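Malate oxidoreductase (Thermotoga maritima, PDB 1VL6) probably catalyses the NAD-dependent oxidative decarboxylation of malate to pyruvate and carbon dioxide, as malic enzymes do. Local coordinates at residues G170-V175 and V324-A329; F266-V270 and V289-L293. All blocks are in the same frame, centred on the assembly; numbering follows the deposited sequence.

Contact 1: residues G170-V175 and V324-A329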
# COMPACT_ATOMS: atom_id res chain seq x y z
N GLY A 170 -29.07 -1.49 -6.46
CA GLY A 170 -28.29 -0.37 -6.97
C GLY A 170 -28.91 0.24 -8.20
O GLY A 170 -29.13 1.45 -8.28
N THR A 171 -29.24 -0.59 -9.17
CA THR A 171 -29.85 -0.07 -10.37
C THR A 171 -31.12 0.61 -10.04
O THR A 171 -31.42 1.66 -10.60
CB THR A 171 -30.18 -1.16 -11.33
OG1 THR A 171 -29.01 -1.90 -11.64
CG2 THR A 171 -30.64 -0.57 -12.68
N ALA A 172 -31.92 0.02 -9.15
CA ALA A 172 -33.19 0.64 -8.79
C ALA A 172 -32.97 2.00 -8.11
O ALA A 172 -33.69 2.95 -8.36
CB ALA A 172 -33.98 -0.28 -7.89
N VAL A 173 -31.96 2.11 -7.26
CA VAL A 173 -31.68 3.38 -6.57
C VAL A 173 -31.31 4.48 -7.56
O VAL A 173 -31.90 5.56 -7.55
CB VAL A 173 -30.59 3.22 -5.52
CG1 VAL A 173 -30.07 4.57 -5.03
CG2 VAL A 173 -31.14 2.44 -4.36
N VAL A 174 -30.37 4.19 -8.44
CA VAL A 174 -29.93 5.18 -9.37
C VAL A 174 -31.01 5.52 -10.40
O VAL A 174 -31.20 6.68 -10.74
CB VAL A 174 -28.64 4.74 -10.07
CG1 VAL A 174 -28.14 5.82 -10.96
CG2 VAL A 174 -27.60 4.47 -9.05
N VAL A 175 -31.73 4.53 -10.89
CA VAL A 175 -32.81 4.80 -11.86
C VAL A 175 -33.86 5.72 -11.21
O VAL A 175 -34.32 6.66 -11.82
CB VAL A 175 -33.46 3.52 -12.30
CG1 VAL A 175 -34.76 3.78 -13.06
CG2 VAL A 175 -32.48 2.67 -13.16
N VAL A 324 -26.85 6.56 -16.17
CA VAL A 324 -27.43 5.92 -15.00
C VAL A 324 -26.57 4.72 -14.63
O VAL A 324 -26.59 3.73 -15.29
CB VAL A 324 -28.83 5.46 -15.35
CG1 VAL A 324 -29.53 4.73 -14.18
CG2 VAL A 324 -29.62 6.69 -15.78
N ASN A 325 -25.72 4.85 -13.65
CA ASN A 325 -24.85 3.74 -13.32
C ASN A 325 -24.68 3.46 -11.82
O ASN A 325 -24.63 4.37 -11.01
CB ASN A 325 -23.51 3.80 -14.02
CG ASN A 325 -22.54 4.58 -13.28
OD1 ASN A 325 -22.85 5.68 -12.92
ND2 ASN A 325 -21.35 4.03 -13.03
N ASN A 326 -24.74 2.17 -11.52
CA ASN A 326 -24.71 1.58 -10.19
C ASN A 326 -23.64 2.15 -9.30
O ASN A 326 -23.83 2.19 -8.09
CB ASN A 326 -24.44 0.07 -10.37
CG ASN A 326 -25.68 -0.67 -10.79
OD1 ASN A 326 -26.66 -0.05 -11.20
ND2 ASN A 326 -25.68 -1.97 -10.63
N LEU A 327 -22.55 2.61 -9.91
CA LEU A 327 -21.42 3.14 -9.19
C LEU A 327 -21.75 4.33 -8.33
O LEU A 327 -21.08 4.59 -7.34
CB LEU A 327 -20.27 3.49 -10.14
CG LEU A 327 -18.99 4.00 -9.49
CD1 LEU A 327 -18.42 3.05 -8.48
CD2 LEU A 327 -17.97 4.31 -10.59
N LEU A 328 -22.77 5.08 -8.69
CA LEU A 328 -23.17 6.19 -7.84
C LEU A 328 -23.75 5.72 -6.54
O LEU A 328 -23.81 6.51 -5.57
CB LEU A 328 -24.21 7.05 -8.54
CG LEU A 328 -23.76 7.78 -9.78
CD1 LEU A 328 -24.95 8.25 -10.58
CD2 LEU A 328 -22.92 8.94 -9.38
N ALA A 329 -24.19 4.46 -6.48
CA ALA A 329 -24.98 3.97 -5.32
C ALA A 329 -24.22 3.04 -4.40
O ALA A 329 -24.22 3.24 -3.18
CB ALA A 329 -26.22 3.27 -5.81
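Val174, on helix 166-186, pushes both methyls into the loop 324-329, which bends round it through a short 3-10 turn at 326-328. With CG1 anti to the backbone N (chi1 -176°), its two branches part company. Val174 CG1 meets Val324 CG1 at 3.7 Å and also reaches Leu328 CD1, whereas Val174 CG2 rests against Ala329 CB, again at 3.7 Å, and near the backbone oxygen of Asn325. Val174 and Val324 overlap flank to flank, their side chains running in opposing senses, and Val324 CG1 also touches Val175 CG2 at 3.7 Å, one methyl thus serving two successive helix residues.

Asn326 supplies the polar part. Its CG lies beside its own backbone N (chi1 -78°), which carries the amide to the helix, where Asn326 OD1 lies 3.0 Å from Thr171 OG1. The bond is uncertain, because the one hydroxyl proton can also go to Asp167 O, a turn earlier in the helix. The amide lies against the backbone of Gly170, which has no side chain there; Gly170 C is 3.8 Å from Asn326 OD1. With an alanine in place of Asn326, the threonine hydroxyl would probably be left to Asp167 O alone and a gap would open beside Gly170.

Within the NAD-binding domain the contact joins helix 166-186 to the loop leading into helix 330-340. Thr171 and Val175 also lean on helix 202-214 and Val173 on helix 346-358, while Val324 is backbone-bonded to Thr315 at the end of strand 312-315; Leu327 faces Leu40 of the second subunit.

Contact 2: residues F266-V270 and V289-L293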
# COMPACT_ATOMS: atom_id res chain seq x y z
N PHE A 266 -42.63 8.24 -19.73
CA PHE A 266 -41.28 7.73 -19.56
C PHE A 266 -41.20 6.33 -20.13
O PHE A 266 -42.18 5.56 -20.09
CB PHE A 266 -40.91 7.66 -18.10
CG PHE A 266 -40.84 9.01 -17.43
CD1 PHE A 266 -41.99 9.71 -17.13
CD2 PHE A 266 -39.63 9.53 -17.03
CE1 PHE A 266 -41.94 10.91 -16.49
CE2 PHE A 266 -39.58 10.74 -16.39
CZ PHE A 266 -40.72 11.44 -16.12
N PHE A 267 -40.03 6.02 -20.69
CA PHE A 267 -39.69 4.67 -21.02
C PHE A 267 -38.46 4.40 -20.21
O PHE A 267 -37.49 5.18 -20.27
CB PHE A 267 -39.38 4.49 -22.51
CG PHE A 267 -38.64 3.20 -22.85
CD1 PHE A 267 -39.33 2.02 -23.09
CD2 PHE A 267 -37.27 3.17 -22.88
CE1 PHE A 267 -38.66 0.87 -23.38
CE2 PHE A 267 -36.60 1.99 -23.15
CZ PHE A 267 -37.30 0.85 -23.40
N ILE A 268 -38.48 3.29 -19.46
CA ILE A 268 -37.30 2.79 -18.82
C ILE A 268 -37.01 1.38 -19.27
O ILE A 268 -37.74 0.43 -18.98
CB ILE A 268 -37.48 2.81 -17.35
CG1 ILE A 268 -38.00 4.20 -16.93
CG2 ILE A 268 -36.17 2.54 -16.71
CD1 ILE A 268 -37.90 4.48 -15.45
N GLY A 269 -35.91 1.26 -20.00
CA GLY A 269 -35.52 0.01 -20.58
C GLY A 269 -34.25 -0.51 -19.98
O GLY A 269 -33.23 0.19 -19.90
N VAL A 270 -34.31 -1.77 -19.59
CA VAL A 270 -33.21 -2.43 -18.93
C VAL A 270 -33.26 -3.81 -19.58
O VAL A 270 -33.51 -4.80 -18.92
CB VAL A 270 -33.53 -2.17 -17.40
CG1 VAL A 270 -34.43 -3.18 -16.76
CG2 VAL A 270 -32.36 -1.85 -16.60
N VAL A 289 -39.39 11.13 -21.96
CA VAL A 289 -38.14 10.82 -21.34
C VAL A 289 -37.85 9.37 -21.61
O VAL A 289 -38.76 8.51 -21.45
CB VAL A 289 -38.20 11.04 -19.83
CG1 VAL A 289 -36.89 10.53 -19.15
CG2 VAL A 289 -38.34 12.49 -19.57
N ILE A 290 -36.60 9.11 -22.03
CA ILE A 290 -36.14 7.81 -22.51
C ILE A 290 -34.86 7.44 -21.74
O ILE A 290 -33.79 8.08 -21.95
CB ILE A 290 -35.77 7.88 -24.01
CG1 ILE A 290 -36.93 8.36 -24.86
CG2 ILE A 290 -35.21 6.54 -24.53
CD1 ILE A 290 -38.04 7.45 -24.94
N PHE A 291 -34.99 6.46 -20.83
CA PHE A 291 -33.86 5.92 -20.11
C PHE A 291 -33.64 4.60 -20.87
O PHE A 291 -34.46 3.65 -20.74
CB PHE A 291 -34.22 5.61 -18.64
CG PHE A 291 -34.35 6.81 -17.71
CD1 PHE A 291 -34.30 8.12 -18.15
CD2 PHE A 291 -34.61 6.59 -16.36
CE1 PHE A 291 -34.44 9.17 -17.25
CE2 PHE A 291 -34.76 7.64 -15.45
CZ PHE A 291 -34.67 8.93 -15.90
N ALA A 292 -32.60 4.55 -21.69
CA ALA A 292 -32.38 3.34 -22.47
C ALA A 292 -31.11 2.73 -21.96
O ALA A 292 -30.03 3.04 -22.46
CB ALA A 292 -32.30 3.65 -23.96
N LEU A 293 -31.27 1.85 -20.99
CA LEU A 293 -30.14 1.37 -20.18
C LEU A 293 -29.68 -0.04 -20.58
O LEU A 293 -28.80 -0.62 -19.95
CB LEU A 293 -30.52 1.40 -18.69
CG LEU A 293 -31.22 2.69 -18.23
CD1 LEU A 293 -31.57 2.66 -16.80
CD2 LEU A 293 -30.37 3.85 -18.52
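Phe266 to Gly269 and Val289 to Ala292 run as parallel strands, 1° apart in direction and 4.8 Å between axes at closest, joined by four backbone hydrogen bonds. They are the two strands of a beta-alpha-beta unit, with helix 278-281 between them, in the Rossmann-type sheet of the NAD-binding domain. The central bonds are nearly straight: Phe291 N to Phe267 O and Gly269 N to Phe291 O, both 2.9 Å.

On one face, Phe266 and Val289 project together, with Phe266 CD2 3.5 Å from Val289 CB. Next along, Ile268 CD1 approaches Phe291 CD2 at 4.0 Å; Phe266, Ile268 and Phe291 on this face pack against helix 166-186, where the Phe266 ring also meets that of Phe179. On the other face Phe267, with CG anti to its backbone N (chi1 163°), leans its ring forward over Gly269, which has no side chain to meet it, bringing the ring edge to Ala292 CA, while Phe267 CB touches Ile290 CD1.

Beyond the strand ends, Val270 leans on Ala203 and Ile207 of helix 202-214. The last bond of the ladder runs from Leu293 N to Gly269 O at 2.8 Å, the donor standing 21° off the carbonyl plane.

In the fold
Both segments of contact 2 fall between those of contact 1 in the sequence: 170-175 comes first, then 266-270 and 289-293, and 324-329 last. Their centres are about 14 Å apart, and contact 1 lies nearer the middle of the chain, about 6 Å from its centre against 16 Å. Helix 166-186 links them. Val175 CG2 packs on Leu293 CD1 at 3.8 Å, and Val175 CG1 meets Ile268 CD1. Both contacts also border helix 202-214, which carries part of a GxGxxG pattern consistent with dinucleotide binding. The apolar packing is thus continuous from the parallel strands 266-269 and 289-292 to helix 166-186 and the 324-329 loop, Val324 CB also meeting Leu293 CD2 directly.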